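Local structure of aminotransferase, class I and II (Erwinia tasmaniensis, 5Z0Q) at residues F45-D49 with C50-A54. The protein belongs to the class I and II aminotransferases, a family of dimeric, pyridoxal-5'-phosphate-binding enzymes, and binds that ligand. Numbering follows the deposited sequence.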
ATOM      1  N   PHE A  45      -3.301   2.272  22.921  1.00 26.30           N
ATOM      2  CA  PHE A  45      -4.370   1.386  23.355  1.00 26.26           C
ATOM      3  C   PHE A  45      -4.395   0.114  22.520  1.00 27.13           C
ATOM      4  O   PHE A  45      -4.271   0.156  21.292  1.00 30.40           O
ATOM      5  CB  PHE A  45      -5.724   2.093  23.261  1.00 27.88           C
ATOM      6  CG  PHE A  45      -5.798   3.371  24.049  1.00 31.15           C
ATOM      7  CD1 PHE A  45      -5.121   3.501  25.251  1.00 32.93           C
ATOM      8  CD2 PHE A  45      -6.538   4.444  23.584  1.00 29.72           C
ATOM      9  CE1 PHE A  45      -5.186   4.677  25.975  1.00 32.72           C
ATOM     10  CE2 PHE A  45      -6.607   5.622  24.303  1.00 28.56           C
ATOM     11  CZ  PHE A  45      -5.931   5.739  25.500  1.00 24.99           C
ATOM     12  N   ARG A  46      -4.552  -1.018  23.200  1.00 25.16           N
ATOM     13  CA  ARG A  46      -4.745  -2.290  22.519  1.00 28.18           C
ATOM     14  C   ARG A  46      -6.039  -2.261  21.713  1.00 26.47           C
ATOM     15  O   ARG A  46      -7.046  -1.693  22.146  1.00 25.35           O
ATOM     16  CB  ARG A  46      -4.769  -3.422  23.548  1.00 30.56           C
ATOM     17  CG  ARG A  46      -5.232  -4.775  23.035  1.00 33.29           C
ATOM     18  CD  ARG A  46      -5.319  -5.766  24.188  1.00 34.98           C
ATOM     19  NE  ARG A  46      -6.071  -6.970  23.846  1.00 38.39           N
ATOM     20  CZ  ARG A  46      -5.516  -8.113  23.455  1.00 38.16           C
ATOM     21  NH1 ARG A  46      -4.199  -8.212  23.349  1.00 35.35           N
ATOM     22  NH2 ARG A  46      -6.282  -9.157  23.166  1.00 46.87           N
ATOM     23  N   ALA A  47      -6.003  -2.863  20.525  1.00 27.33           N
ATOM     24  CA  ALA A  47      -7.167  -2.858  19.651  1.00 23.40           C
ATOM     25  C   ALA A  47      -8.323  -3.622  20.291  1.00 24.80           C
ATOM     26  O   ALA A  47      -8.141  -4.449  21.189  1.00 32.59           O
ATOM     27  CB  ALA A  47      -6.820  -3.466  18.293  1.00 18.79           C
ATOM     28  N   ALA A  48      -9.531  -3.329  19.814  1.00 24.44           N
ATOM     29  CA  ALA A  48     -10.727  -3.970  20.344  1.00 23.09           C
ATOM     30  C   ALA A  48     -10.667  -5.478  20.132  1.00 26.39           C
ATOM     31  O   ALA A  48     -10.013  -5.974  19.209  1.00 28.61           O
ATOM     32  CB  ALA A  48     -11.979  -3.397  19.677  1.00 23.04           C
ATOM     33  N   ASP A  49     -11.360  -6.212  21.008  1.00 26.48           N
ATOM     34  CA  ASP A  49     -11.357  -7.669  20.920  1.00 30.22           C
ATOM     35  C   ASP A  49     -11.926  -8.155  19.595  1.00 32.59           C
ATOM     36  O   ASP A  49     -11.455  -9.160  19.050  1.00 30.69           O
ATOM     37  CB  ASP A  49     -12.139  -8.271  22.087  1.00 25.09           C
ATOM     38  CG  ASP A  49     -11.395  -8.168  23.405  1.00 40.35           C
ATOM     39  OD1 ASP A  49     -10.144  -8.191  23.392  1.00 40.87           O
ATOM     40  OD2 ASP A  49     -12.063  -8.069  24.457  1.00 44.09           O
ATOM     41  N   CYS A  50     -12.927  -7.454  19.057  1.00 28.26           N
ATOM     42  CA  CYS A  50     -13.503  -7.858  17.780  1.00 25.57           C
ATOM     43  C   CYS A  50     -12.500  -7.729  16.642  1.00 29.12           C
ATOM     44  O   CYS A  50     -12.525  -8.535  15.703  1.00 25.69           O
ATOM     45  CB  CYS A  50     -14.750  -7.029  17.480  1.00 31.26           C
ATOM     46  SG  CYS A  50     -14.465  -5.249  17.464  1.00 41.11           S
ATOM     47  N   ILE A  51     -11.616  -6.732  16.702  1.00 29.71           N
ATOM     48  CA  ILE A  51     -10.594  -6.582  15.671  1.00 28.34           C
ATOM     49  C   ILE A  51      -9.574  -7.710  15.766  1.00 28.77           C
ATOM     50  O   ILE A  51      -9.196  -8.316  14.757  1.00 28.27           O
ATOM     51  CB  ILE A  51      -9.918  -5.204  15.779  1.00 25.03           C
ATOM     52  CG1 ILE A  51     -10.929  -4.086  15.508  1.00 25.68           C
ATOM     53  CG2 ILE A  51      -8.742  -5.110  14.821  1.00 20.12           C
ATOM     54  CD1 ILE A  51     -10.360  -2.697  15.696  1.00 19.74           C
ATOM     55  N   ILE A  52      -9.118  -8.011  16.984  1.00 24.38           N
ATOM     56  CA  ILE A  52      -8.103  -9.043  17.164  1.00 26.25           C
ATOM     57  C   ILE A  52      -8.672 -10.420  16.842  1.00 26.78           C
ATOM     58  O   ILE A  52      -8.021 -11.232  16.173  1.00 26.91           O
ATOM     59  CB  ILE A  52      -7.527  -8.977  18.590  1.00 26.17           C
ATOM     60  CG1 ILE A  52      -6.791  -7.652  18.796  1.00 26.18           C
ATOM     61  CG2 ILE A  52      -6.600 -10.153  18.853  1.00 20.97           C
ATOM     62  CD1 ILE A  52      -6.168  -7.504  20.158  1.00 28.30           C
ATOM     63  N   ASP A  53      -9.892 -10.705  17.302  1.00 35.65           N
ATOM     64  CA  ASP A  53     -10.510 -11.995  17.007  1.00 30.93           C
ATOM     65  C   ASP A  53     -10.768 -12.167  15.517  1.00 30.50           C
ATOM     66  O   ASP A  53     -10.659 -13.283  14.994  1.00 38.73           O
ATOM     67  CB  ASP A  53     -11.810 -12.153  17.795  1.00 33.93           C
ATOM     68  CG  ASP A  53     -11.580 -12.198  19.296  1.00 46.18           C
ATOM     69  OD1 ASP A  53     -10.416 -12.049  19.728  1.00 43.07           O
ATOM     70  OD2 ASP A  53     -12.565 -12.383  20.044  1.00 46.49           O
ATOM     71  N   ALA A  54     -11.108 -11.084  14.815  1.00 30.70           N
ATOM     72  CA  ALA A  54     -11.306 -11.182  13.374  1.00 29.58           C
ATOM     73  C   ALA A  54      -9.989 -11.433  12.654  1.00 33.05           C
ATOM     74  O   ALA A  54      -9.938 -12.213  11.695  1.00 35.87           O
ATOM     75  CB  ALA A  54     -11.971  -9.913  12.842  1.00 17.50           C
TER
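The guanidinium of Arg46 lies with one face on Ile52 CD1 where an extended loop turns into the N-terminus of helix 49-59 in this PLP-dependent aminotransferase fold, with Ala48 as the N-cap residue. Alanine offers no side-chain cap; Ala48 O instead starts the helical bonding, accepting a nearly straight bond from Ile52 N (3.1 Å, 163°), which lies in the carbonyl plane, and a weak, bent one from Ile51 N. Asp53 N to Asp49 O, 2.8 Å, carries the helical pattern onward. The tightly packed side is apolar. Ala47 CB lies 4.2 Å from Ile52 CG1 and also meets Ile51 CG2, while Ala48 CB touches Cys50 SG at 3.8 Å; small residues suit a bend pressed this close to its own helix. Ile51 packs on helix 276-288 and Ala48 on Trp292, whereas Ala47 meets Phe64 of the second subunit, and Arg46 and Ile52 both pack on its Gly62.

The solvent side is looser and charged. Asp49 and Asp53 are exposed, and their negative charges at the helix N-terminus should sit well with the helix dipole. Asp49 OD1 lies at the edge of the Arg46 guanidinium, but their salt bridge is long, 4.0 Å to NH2. At the subunit interface, Arg46, its chain extended from CG to NE, crosses Ile52 at about a right angle, and Ile52 CD1 stands over the guanidinium centre, 3.4 Å from Arg46 CZ.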